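Thermostable carboxypeptidase 1 (Pyrococcus furiosus, PDB 1KA2) removes amino acids one at a time from the C-terminus of peptides with broad specificity, as a cobalt-dependent metallocarboxypeptidase of the M32 family working as a homodimer. Local coordinates at residues 98-103 with 147-152; 435-440 with 454-459. One frame throughout, in Å; residues are numbered along the deposited sequence.

Interaction 1 of 2, residues 98-103 with 147-152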
loop_
_atom_site.group_PDB
_atom_site.type_symbol
_atom_site.label_atom_id
_atom_site.label_comp_id
_atom_site.label_asym_id
_atom_site.label_seq_id
_atom_site.Cartn_x
_atom_site.Cartn_y
_atom_site.Cartn_z
ATOM N N ARG A 98 -7.261 -27.753 2.933
ATOM C CA ARG A 98 -8.482 -28.535 3.112
ATOM C C ARG A 98 -8.496 -29.462 4.326
ATOM O O ARG A 98 -9.422 -30.252 4.492
ATOM C CB ARG A 98 -8.798 -29.343 1.848
ATOM C CG ARG A 98 -7.711 -30.291 1.393
ATOM C CD ARG A 98 -8.159 -31.036 0.139
ATOM N NE ARG A 98 -7.056 -31.735 -0.520
ATOM C CZ ARG A 98 -7.199 -32.511 -1.592
ATOM N NH1 ARG A 98 -8.403 -32.690 -2.124
ATOM N NH2 ARG A 98 -6.137 -33.095 -2.144
ATOM N N ALA A 99 -7.475 -29.357 5.176
ATOM C CA ALA A 99 -7.390 -30.184 6.377
ATOM C C ALA A 99 -8.362 -29.663 7.431
ATOM O O ALA A 99 -8.939 -30.436 8.202
ATOM C CB ALA A 99 -5.966 -30.162 6.926
ATOM N N PHE A 100 -8.542 -28.344 7.443
ATOM C CA PHE A 100 -9.423 -27.686 8.404
ATOM C C PHE A 100 -10.849 -27.454 7.919
ATOM O O PHE A 100 -11.074 -26.814 6.892
ATOM C CB PHE A 100 -8.843 -26.327 8.814
ATOM C CG PHE A 100 -7.530 -26.403 9.555
ATOM C CD1 PHE A 100 -6.837 -25.233 9.869
ATOM C CD2 PHE A 100 -6.983 -27.626 9.934
ATOM C CE1 PHE A 100 -5.622 -25.283 10.546
ATOM C CE2 PHE A 100 -5.773 -27.684 10.608
ATOM C CZ PHE A 100 -5.088 -26.516 10.917
ATOM N N PRO A 101 -11.837 -27.969 8.660
ATOM C CA PRO A 101 -13.237 -27.779 8.273
ATOM C C PRO A 101 -13.528 -26.278 8.348
ATOM O O PRO A 101 -13.038 -25.598 9.248
ATOM C CB PRO A 101 -14.000 -28.553 9.345
ATOM C CG PRO A 101 -13.029 -29.609 9.765
ATOM C CD PRO A 101 -11.726 -28.865 9.822
ATOM N N PRO A 102 -14.317 -25.742 7.403
ATOM C CA PRO A 102 -14.622 -24.310 7.443
ATOM C C PRO A 102 -15.109 -23.853 8.821
ATOM O O PRO A 102 -14.884 -22.712 9.220
ATOM C CB PRO A 102 -15.683 -24.143 6.346
ATOM C CG PRO A 102 -16.277 -25.518 6.205
ATOM C CD PRO A 102 -15.059 -26.403 6.321
ATOM N N GLU A 103 -15.771 -24.738 9.557
ATOM C CA GLU A 103 -16.232 -24.351 10.879
ATOM C C GLU A 103 -15.060 -24.189 11.833
ATOM O O GLU A 103 -15.055 -23.285 12.673
ATOM C CB GLU A 103 -17.222 -25.370 11.450
ATOM C CG GLU A 103 -18.667 -25.024 11.139
ATOM C CD GLU A 103 -19.010 -23.572 11.470
ATOM O OE1 GLU A 103 -18.108 -22.808 11.879
ATOM O OE2 GLU A 103 -20.188 -23.186 11.316
ATOM N N GLU A 147 -4.643 -33.389 14.782
ATOM C CA GLU A 147 -5.434 -34.521 14.298
ATOM C C GLU A 147 -5.965 -34.265 12.885
ATOM O O GLU A 147 -6.042 -35.183 12.075
ATOM C CB GLU A 147 -6.603 -34.817 15.254
ATOM C CG GLU A 147 -6.166 -35.168 16.677
ATOM C CD GLU A 147 -5.263 -36.385 16.718
ATOM O OE1 GLU A 147 -4.462 -36.502 17.667
ATOM O OE2 GLU A 147 -5.358 -37.229 15.806
ATOM N N TYR A 148 -6.331 -33.020 12.587
ATOM C CA TYR A 148 -6.834 -32.687 11.254
ATOM C C TYR A 148 -5.717 -32.799 10.223
ATOM O O TYR A 148 -5.940 -33.261 9.104
ATOM C CB TYR A 148 -7.416 -31.271 11.235
ATOM C CG TYR A 148 -8.806 -31.162 11.822
ATOM C CD1 TYR A 148 -9.112 -30.168 12.757
ATOM C CD2 TYR A 148 -9.826 -32.029 11.422
ATOM C CE1 TYR A 148 -10.404 -30.036 13.280
ATOM C CE2 TYR A 148 -11.122 -31.909 11.938
ATOM C CZ TYR A 148 -11.401 -30.909 12.866
ATOM O OH TYR A 148 -12.670 -30.779 13.381
ATOM N N LEU A 149 -4.517 -32.378 10.614
ATOM C CA LEU A 149 -3.354 -32.426 9.734
ATOM C C LEU A 149 -2.846 -33.853 9.527
ATOM O O LEU A 149 -2.528 -34.245 8.404
ATOM C CB LEU A 149 -2.216 -31.574 10.309
ATOM C CG LEU A 149 -2.130 -30.056 10.080
ATOM C CD1 LEU A 149 -3.359 -29.524 9.376
ATOM C CD2 LEU A 149 -1.939 -29.373 11.424
ATOM N N GLY A 150 -2.770 -34.619 10.614
ATOM C CA GLY A 150 -2.285 -35.985 10.532
ATOM C C GLY A 150 -0.826 -36.019 10.942
ATOM O O GLY A 150 -0.126 -35.019 10.790
ATOM N N TYR A 151 -0.360 -37.154 11.456
ATOM C CA TYR A 151 1.031 -37.282 11.898
ATOM C C TYR A 151 1.401 -38.736 12.170
ATOM O O TYR A 151 0.562 -39.526 12.597
ATOM C CB TYR A 151 1.228 -36.461 13.169
ATOM C CG TYR A 151 0.216 -36.795 14.242
ATOM C CD1 TYR A 151 0.441 -37.840 15.142
ATOM C CD2 TYR A 151 -0.989 -36.093 14.333
ATOM C CE1 TYR A 151 -0.513 -38.179 16.109
ATOM C CE2 TYR A 151 -1.949 -36.422 15.293
ATOM C CZ TYR A 151 -1.704 -37.468 16.177
ATOM O OH TYR A 151 -2.648 -37.814 17.121
ATOM N N GLU A 152 2.661 -39.090 11.939
ATOM C CA GLU A 152 3.096 -40.463 12.178
ATOM C C GLU A 152 3.392 -40.742 13.649
ATOM O O GLU A 152 2.669 -41.490 14.306
ATOM C CB GLU A 152 4.327 -40.797 11.314
ATOM C CG GLU A 152 5.684 -40.478 11.936
ATOM C CD GLU A 152 6.618 -39.724 11.004
ATOM O OE1 GLU A 152 6.250 -39.489 9.829
ATOM O OE2 GLU A 152 7.732 -39.363 11.455
HETATM O O HOH W 1 -8.313 -33.358 7.954
#
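P101 lies against one face of the Y148 ring in a CH-pi contact: its CD is 3.7 Å from the ring centroid of Y148, 12° off the normal. CG of P101 shares the same face, nearer the phenol end. The Y148 ring reaches this position because its CG stands beside the backbone N, anti to the carbonyl carbon (chi1 -79°). Y148 CB sits at the edge of the F100 ring, near its plane, 3.9 Å from F100 CD2. Further round, L149 CD1 touches F100 CE2 at 3.3 Å and A99 CB at 3.6 Å; a nearly eclipsed chi2 of 6° carries it there, and the side chain appears tightly packed and strained. The one polar link is through water, which donates to A99 O at 3.0 Å and to Y148 O at 2.6 Å. Without the phenol ring, as with an alanine here, P101 would probably lose the aromatic face it packs on, leaving a gap beside its CD and CG. F104 adds a third ring, meeting F100 edge-to-face and also touching Y148. The contact joins the turn between helices 81-99 and 102-124 to the C-terminal end of helix 132-149, with A158 of helix 155-163 against L149.

Interaction 2 of 2, residues 435-440 with 454-459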
loop_
_atom_site.group_PDB
_atom_site.type_symbol
_atom_site.label_atom_id
_atom_site.label_comp_id
_atom_site.label_asym_id
_atom_site.label_seq_id
_atom_site.Cartn_x
_atom_site.Cartn_y
_atom_site.Cartn_z
ATOM N N TYR A 435 30.757 -21.658 8.091
ATOM C CA TYR A 435 31.917 -22.516 7.859
ATOM C C TYR A 435 31.991 -23.030 6.431
ATOM O O TYR A 435 33.077 -23.244 5.905
ATOM C CB TYR A 435 31.932 -23.678 8.859
ATOM C CG TYR A 435 32.279 -23.209 10.259
ATOM C CD1 TYR A 435 31.363 -23.312 11.303
ATOM C CD2 TYR A 435 33.500 -22.587 10.515
ATOM C CE1 TYR A 435 31.651 -22.799 12.571
ATOM C CE2 TYR A 435 33.797 -22.067 11.779
ATOM C CZ TYR A 435 32.865 -22.172 12.800
ATOM O OH TYR A 435 33.138 -21.608 14.031
ATOM N N HIS A 436 30.839 -23.215 5.799
ATOM C CA HIS A 436 30.827 -23.675 4.423
ATOM C C HIS A 436 31.279 -22.563 3.480
ATOM O O HIS A 436 31.928 -22.826 2.463
ATOM C CB HIS A 436 29.435 -24.171 4.052
ATOM C CG HIS A 436 29.140 -25.545 4.567
ATOM N ND1 HIS A 436 29.614 -26.685 3.953
ATOM C CD2 HIS A 436 28.474 -25.961 5.670
ATOM C CE1 HIS A 436 29.253 -27.743 4.656
ATOM N NE2 HIS A 436 28.561 -27.332 5.703
ATOM N N ILE A 437 30.951 -21.319 3.815
ATOM C CA ILE A 437 31.366 -20.208 2.968
ATOM C C ILE A 437 32.817 -19.877 3.302
ATOM O O ILE A 437 33.584 -19.454 2.436
ATOM C CB ILE A 437 30.472 -18.943 3.165
ATOM C CG1 ILE A 437 30.861 -17.874 2.139
ATOM C CG2 ILE A 437 30.626 -18.391 4.568
ATOM C CD1 ILE A 437 29.985 -16.654 2.154
ATOM N N LYS A 438 33.186 -20.090 4.563
ATOM C CA LYS A 438 34.540 -19.828 5.035
ATOM C C LYS A 438 35.516 -20.707 4.253
ATOM O O LYS A 438 36.713 -20.422 4.191
ATOM C CB LYS A 438 34.629 -20.133 6.534
ATOM C CG LYS A 438 35.920 -19.722 7.180
ATOM C CD LYS A 438 36.141 -18.225 7.098
ATOM C CE LYS A 438 37.440 -17.849 7.785
ATOM N NZ LYS A 438 37.741 -16.396 7.678
ATOM N N LYS A 439 34.982 -21.768 3.652
ATOM C CA LYS A 439 35.761 -22.706 2.853
ATOM C C LYS A 439 35.969 -22.197 1.429
ATOM O O LYS A 439 37.081 -22.246 0.908
ATOM C CB LYS A 439 35.063 -24.071 2.819
ATOM C CG LYS A 439 35.557 -25.004 1.721
ATOM C CD LYS A 439 34.976 -26.410 1.850
ATOM C CE LYS A 439 33.465 -26.429 1.687
ATOM N NZ LYS A 439 32.896 -27.791 1.932
ATOM N N ASP A 440 34.905 -21.712 0.795
ATOM C CA ASP A 440 35.016 -21.199 -0.569
ATOM C C ASP A 440 35.568 -19.783 -0.603
ATOM O O ASP A 440 36.065 -19.335 -1.629
ATOM C CB ASP A 440 33.657 -21.222 -1.270
ATOM C CG ASP A 440 33.076 -22.609 -1.349
ATOM O OD1 ASP A 440 33.864 -23.552 -1.557
ATOM O OD2 ASP A 440 31.845 -22.761 -1.213
ATOM N N ASP A 454 29.802 -8.417 -2.449
ATOM C CA ASP A 454 29.293 -9.086 -3.634
ATOM C C ASP A 454 29.581 -10.584 -3.681
ATOM O O ASP A 454 28.678 -11.378 -3.927
ATOM C CB ASP A 454 29.809 -8.399 -4.902
ATOM C CG ASP A 454 29.179 -7.035 -5.116
ATOM O OD1 ASP A 454 28.137 -6.752 -4.485
ATOM O OD2 ASP A 454 29.714 -6.246 -5.919
ATOM N N PRO A 455 30.840 -10.998 -3.451
ATOM C CA PRO A 455 31.092 -12.446 -3.501
ATOM C C PRO A 455 30.293 -13.242 -2.465
ATOM O O PRO A 455 29.893 -14.384 -2.715
ATOM C CB PRO A 455 32.613 -12.551 -3.306
ATOM C CG PRO A 455 32.981 -11.268 -2.597
ATOM C CD PRO A 455 32.095 -10.248 -3.271
ATOM N N ILE A 456 30.061 -12.632 -1.307
ATOM C CA ILE A 456 29.300 -13.273 -0.240
ATOM C C ILE A 456 27.821 -13.317 -0.590
ATOM O O ILE A 456 27.128 -14.279 -0.266
ATOM C CB ILE A 456 29.484 -12.526 1.090
ATOM C CG1 ILE A 456 30.919 -12.728 1.578
ATOM C CG2 ILE A 456 28.445 -13.010 2.124
ATOM C CD1 ILE A 456 31.276 -11.907 2.785
ATOM N N LYS A 457 27.343 -12.263 -1.244
ATOM C CA LYS A 457 25.950 -12.200 -1.654
ATOM C C LYS A 457 25.719 -13.232 -2.754
ATOM O O LYS A 457 24.694 -13.912 -2.777
ATOM C CB LYS A 457 25.604 -10.791 -2.164
ATOM C CG LYS A 457 25.558 -9.729 -1.065
ATOM C CD LYS A 457 25.742 -8.324 -1.617
ATOM C CE LYS A 457 24.616 -7.920 -2.551
ATOM N NZ LYS A 457 24.822 -6.552 -3.111
ATOM N N ALA A 458 26.685 -13.357 -3.655
ATOM C CA ALA A 458 26.580 -14.303 -4.764
ATOM C C ALA A 458 26.677 -15.759 -4.284
ATOM O O ALA A 458 26.033 -16.652 -4.840
ATOM C CB ALA A 458 27.675 -14.008 -5.796
ATOM N N TRP A 459 27.483 -15.996 -3.252
ATOM C CA TRP A 459 27.636 -17.352 -2.717
ATOM C C TRP A 459 26.292 -17.785 -2.149
ATOM O O TRP A 459 25.848 -18.906 -2.378
ATOM C CB TRP A 459 28.697 -17.378 -1.609
ATOM C CG TRP A 459 29.049 -18.753 -1.135
ATOM C CD1 TRP A 459 30.095 -19.526 -1.560
ATOM C CD2 TRP A 459 28.374 -19.511 -0.123
ATOM N NE1 TRP A 459 30.117 -20.714 -0.870
ATOM C CE2 TRP A 459 29.072 -20.733 0.017
ATOM C CE3 TRP A 459 27.250 -19.278 0.678
ATOM C CZ2 TRP A 459 28.683 -21.716 0.929
ATOM C CZ3 TRP A 459 26.862 -20.260 1.591
ATOM C CH2 TRP A 459 27.580 -21.463 1.705
#
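W459 and D440 are joined by a nearly straight hydrogen bond: NE1 of W459 donates to OD2 of D440 over 2.7 Å with an N-H...O angle of 176°. The acceptor lies essentially in the indole plane and receives the hydrogen on its anti lone pair, while the carboxylate is turned 44° from the ring. I437 covers one indole face, its CB 3.8 Å from the centroid of the six-membered ring of W459. CG1 of I437, anti to the backbone N, continues across the indole to within 3.7 Å of W459 CD2. I437 CD1 then reaches I456, 4.0 Å from I456 CG2, the two isoleucines crossing at about a right angle. This is a steeply crossed pair of helices, 421-440 and 454-465, joined in sequence through helix 444-450 within the largely helical M32 fold; the axes of 435-440 and 454-459 approach to 11.2 Å at 123°, and the W459 indole reaches across. H436 adds its CB, 4.0 Å from W459 CH2, but its imidazole leads away and its NE2 is hydrogen-bonded to E483. Outward from this shell, F304 of helix 295-309 and F444 of helix 444-450 both touch I437 and I456. K463 makes a cation-pi contact with W459 and a long, weak ion pair with D440, so its positive charge probably helps to stabilise the carboxylate that receives the indole N-H.

In the fold
The two contacts bury similar areas, 257 Å² in interaction 1 and 249 Å² in interaction 2, but differ in setting. Interaction 1 is a surface contact with one buried residue among the five that touch; in interaction 2 three of five are buried. They hold different helices, lie on opposite sides of the chain's centre and do not touch, their nearest atoms about 25 Å apart. The first joins an interhelical turn to a helix end through apolar and CH-pi contacts plus a water between carbonyls. The second packs two helices and adds a direct hydrogen bond from a buried indole to a carboxylate exposed at the surface. Both lie away from the metal site.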